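Local coordinates for periplasmic sugar-binding domain protein (Pseudomonas fluorescens Pf-5, PDB 3H75), which probably binds a carbohydrate in the periplasm, as a two-domain solute-binding protein of the bacterial solute-binding protein 2 family, at residues P11-S14 with T15-F18; T49-Q52 with A53-F57. All blocks are in the same frame, centred on the assembly; numbering follows the deposited sequence.

Contact 1 of 2, residues P11-S14 with T15-F18; sequences PGNS and TETF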
# COMPACT_ATOMS: atom_id res chain seq x y z
N PRO A 11 -4.68 8.12 6.78
CA PRO A 11 -4.03 9.31 6.23
C PRO A 11 -4.59 9.88 4.93
O PRO A 11 -4.32 11.03 4.58
CB PRO A 11 -2.58 8.86 6.06
CG PRO A 11 -2.72 7.40 5.70
CD PRO A 11 -3.84 6.91 6.60
N GLY A 12 -5.37 9.08 4.21
CA GLY A 12 -5.87 9.55 2.93
C GLY A 12 -7.13 10.39 2.93
O GLY A 12 -7.61 10.80 3.98
N ASN A 13 -7.63 10.67 1.74
CA ASN A 13 -8.86 11.43 1.59
C ASN A 13 -10.01 10.42 1.68
O ASN A 13 -9.84 9.24 1.36
CB ASN A 13 -8.91 12.14 0.24
CG ASN A 13 -7.90 13.26 0.13
OD1 ASN A 13 -7.67 14.01 1.09
ND2 ASN A 13 -7.29 13.40 -1.05
N SER A 14 -11.17 10.89 2.12
CA SER A 14 -12.33 10.01 2.25
C SER A 14 -12.90 9.59 0.90
O SER A 14 -13.85 8.82 0.83
CB SER A 14 -13.41 10.68 3.12
OG SER A 14 -13.63 12.03 2.74
N THR A 15 -12.29 10.10 -0.17
CA THR A 15 -12.70 9.77 -1.53
C THR A 15 -11.51 9.17 -2.30
O THR A 15 -11.60 8.93 -3.50
CB THR A 15 -13.19 11.02 -2.30
OG1 THR A 15 -12.19 12.04 -2.23
CG2 THR A 15 -14.48 11.54 -1.69
N GLU A 16 -10.41 8.94 -1.59
CA GLU A 16 -9.21 8.38 -2.21
C GLU A 16 -9.37 6.87 -2.35
O GLU A 16 -9.43 6.15 -1.36
CB GLU A 16 -7.99 8.72 -1.35
CG GLU A 16 -6.67 8.26 -1.94
CD GLU A 16 -5.47 8.79 -1.18
OE1 GLU A 16 -5.65 9.63 -0.27
OE2 GLU A 16 -4.34 8.37 -1.49
N THR A 17 -9.43 6.40 -3.59
CA THR A 17 -9.67 4.99 -3.86
C THR A 17 -8.93 3.98 -3.00
O THR A 17 -9.56 3.11 -2.39
CB THR A 17 -9.41 4.67 -5.34
OG1 THR A 17 -10.18 5.57 -6.15
CG2 THR A 17 -9.82 3.25 -5.66
N PHE A 18 -7.61 4.07 -2.93
CA PHE A 18 -6.86 3.11 -2.14
C PHE A 18 -7.24 3.11 -0.67
O PHE A 18 -7.50 2.07 -0.08
CB PHE A 18 -5.35 3.34 -2.23
CG PHE A 18 -4.57 2.50 -1.26
CD1 PHE A 18 -4.37 1.14 -1.50
CD2 PHE A 18 -4.11 3.04 -0.05
CE1 PHE A 18 -3.75 0.33 -0.55
CE2 PHE A 18 -3.48 2.24 0.90
CZ PHE A 18 -3.30 0.88 0.66
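Glu16 turns its side chain back against Asn13, and the two residues are joined at two points. The backbone N of Glu16 donates to Asn13 O at 3.0 Å. The donor stands 71° out of the Asn13 carbonyl plane, and this bond closes a type I beta turn from Asn13 to Glu16. The carboxylate then makes the return bond. Asn13 N donates to Glu16 OE1 at 3.0 Å, nearly straight at 160°, and meets the lone pair that faces away from OE2. The chain is extended to reach this point, with CG anti to the backbone N (chi1 -177°). Glu16 OE1 also lies 3.2 Å from Gly12 CA. A side chain on Gly12 would run into the carboxylate, so the bare backbone leaves room for it. Nearer the backbone, Asn13 CB lies 3.9 Å from Glu16 CB.

Thr15 sits at the outer corner of the turn. Its OG1 approaches Asn13 CB at 4.1 Å, a loose contact on the solvent side of the turn. From the loop before helix 46-58, Arg44 forms a salt bridge with Glu16 OE2, and Glu43 OE2 is hydrogen-bonded to Ser14 OG. Both carboxylate oxygens of Glu16 are therefore engaged, which should fix the rotation of the group.

Glu16 is the N-cap residue of helix 17-33, and a glycerol, probably from the crystallisation liquor, lies about 4 Å from its side chain. This tight turn from the first strand into the first helix belongs to the alpha/beta lobe of a periplasmic binding protein, where such loops commonly border the interdomain cleft.

Contact 2 of 2, residues T49-Q52 with A53-F57; sequences TLQQ and ARELF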
# COMPACT_ATOMS: atom_id res chain seq x y z
N THR A 49 -4.02 14.16 11.56
CA THR A 49 -3.85 12.88 12.24
C THR A 49 -3.32 13.14 13.64
O THR A 49 -3.78 12.55 14.62
CB THR A 49 -2.86 11.98 11.47
OG1 THR A 49 -3.40 11.69 10.17
CG2 THR A 49 -2.62 10.67 12.22
N LEU A 50 -2.35 14.05 13.74
CA LEU A 50 -1.77 14.38 15.03
C LEU A 50 -2.82 14.99 15.95
O LEU A 50 -2.91 14.62 17.12
CB LEU A 50 -0.61 15.36 14.85
CG LEU A 50 0.07 15.87 16.12
CD1 LEU A 50 0.70 14.71 16.88
CD2 LEU A 50 1.13 16.89 15.74
N GLN A 51 -3.61 15.91 15.43
CA GLN A 51 -4.64 16.55 16.23
C GLN A 51 -5.71 15.56 16.67
O GLN A 51 -6.22 15.65 17.79
CB GLN A 51 -5.27 17.71 15.46
CG GLN A 51 -5.91 18.77 16.35
CD GLN A 51 -4.92 19.36 17.34
OE1 GLN A 51 -3.78 19.66 16.99
NE2 GLN A 51 -5.37 19.53 18.58
N GLN A 52 -6.06 14.63 15.79
CA GLN A 52 -7.06 13.62 16.11
C GLN A 52 -6.57 12.75 17.26
O GLN A 52 -7.34 12.42 18.16
CB GLN A 52 -7.36 12.75 14.88
CG GLN A 52 -8.15 13.51 13.81
CD GLN A 52 -8.10 12.83 12.46
OE1 GLN A 52 -7.30 11.92 12.24
NE2 GLN A 52 -8.96 13.26 11.55
N ALA A 53 -5.29 12.39 17.23
CA ALA A 53 -4.72 11.57 18.30
C ALA A 53 -4.61 12.39 19.59
O ALA A 53 -5.00 11.93 20.66
CB ALA A 53 -3.34 11.06 17.89
N ARG A 54 -4.09 13.61 19.47
CA ARG A 54 -3.94 14.48 20.63
C ARG A 54 -5.25 14.62 21.39
O ARG A 54 -5.30 14.47 22.61
CB ARG A 54 -3.44 15.87 20.20
CG ARG A 54 -3.17 16.81 21.36
CD ARG A 54 -2.53 18.12 20.90
NE ARG A 54 -1.31 17.90 20.13
CZ ARG A 54 -0.43 18.85 19.82
NH1 ARG A 54 -0.62 20.09 20.23
NH2 ARG A 54 0.64 18.54 19.10
N GLU A 55 -6.33 14.89 20.66
CA GLU A 55 -7.63 15.06 21.30
C GLU A 55 -8.23 13.75 21.81
O GLU A 55 -9.01 13.75 22.76
CB GLU A 55 -8.58 15.79 20.34
CG GLU A 55 -8.16 17.25 20.13
CD GLU A 55 -9.05 18.01 19.16
OE1 GLU A 55 -10.29 17.92 19.28
OE2 GLU A 55 -8.51 18.71 18.28
N LEU A 56 -7.86 12.63 21.19
CA LEU A 56 -8.35 11.33 21.63
C LEU A 56 -7.78 11.01 23.01
O LEU A 56 -8.48 10.49 23.89
CB LEU A 56 -7.93 10.22 20.66
CG LEU A 56 -8.91 9.78 19.57
CD1 LEU A 56 -8.25 8.73 18.69
CD2 LEU A 56 -10.18 9.22 20.20
N PHE A 57 -6.50 11.31 23.20
CA PHE A 57 -5.83 11.04 24.47
C PHE A 57 -6.37 11.92 25.60
O PHE A 57 -6.38 11.52 26.76
CB PHE A 57 -4.32 11.26 24.35
CG PHE A 57 -3.65 10.37 23.34
CD1 PHE A 57 -3.92 9.01 23.31
CD2 PHE A 57 -2.72 10.89 22.45
CE1 PHE A 57 -3.28 8.18 22.40
CE2 PHE A 57 -2.07 10.07 21.54
CZ PHE A 57 -2.35 8.71 21.51
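Gln51 and Glu55 meet one helical turn apart on the outer face of helix 46-58. Gln51 NE2 donates to Glu55 OE2 at 3.3 Å, a rather long bond. The acceptor lies in the amide plane and uses the lone pair that faces away from OE1. The amide and carboxylate planes are 55° apart. With CG anti to the backbone N (chi1 -156°), Gln51 CG comes 3.2 Å from Glu55 OE2. The bend at chi2 (57°) then turns the amide back over Arg54. There Gln51 OE1 sits over one face of the guanidinium, offset toward its rim. Arg54 NH2 in turn comes within 3.8 Å of Leu50 CD2. An alanine in place of Gln51 would probably leave Glu55 OE2 without this donor and its carboxylate freer to turn. Gln51, Arg54 and Glu55 all touch a neighbouring molecule in the crystal, so their poses may owe something to lattice packing.

The inner face is tighter. Leu50 and Ala53 are buried against helix 74-82, and Ala53 also touches Leu9 of strand 5-10. The small methyl of Ala53 lies 3.6 Å from Thr49 O. Leu56 CG packs 3.4 Å from Gln52 O and its side chain reaches Val7 and Leu66.

Regular i to i+4 backbone bonds run beneath both faces. Arg54 N to Leu50 O is the shortest across the two segments at 2.8 Å, and Leu56 N to Gln52 O is the most bent. The chemistry is that of an amphipathic helix. Aliphatic groups join it to the sheet and the next helix. The polar ends of Gln51, Arg54 and Glu55 lie on the more exposed side, while Gln52 spends its amide NE2 on Tyr41 O.

Contacts 1 and 2 belong to the same lobe, the one built on the parallel sheet that contains strand 5-10. Their centres are 19 Å apart. The nearest atoms are about 5 Å apart and do not touch. Strand 5-10 relates them: it runs into contact 1 at its end, and its Leu9 packs under contact 2. The loop with Glu43 and Arg44 leads into helix 46-58 and reaches back to 11-14 and 15-18. The centre of contact 1 lies about 12 Å from the centre of the chain, that of contact 2 about 23 Å. A sulfate, probably from the crystallisation liquor like the glycerol, lies about 5 Å from the Glu16 side chain; such molecules often mark pockets. Contact 2 is plain packing on the flank.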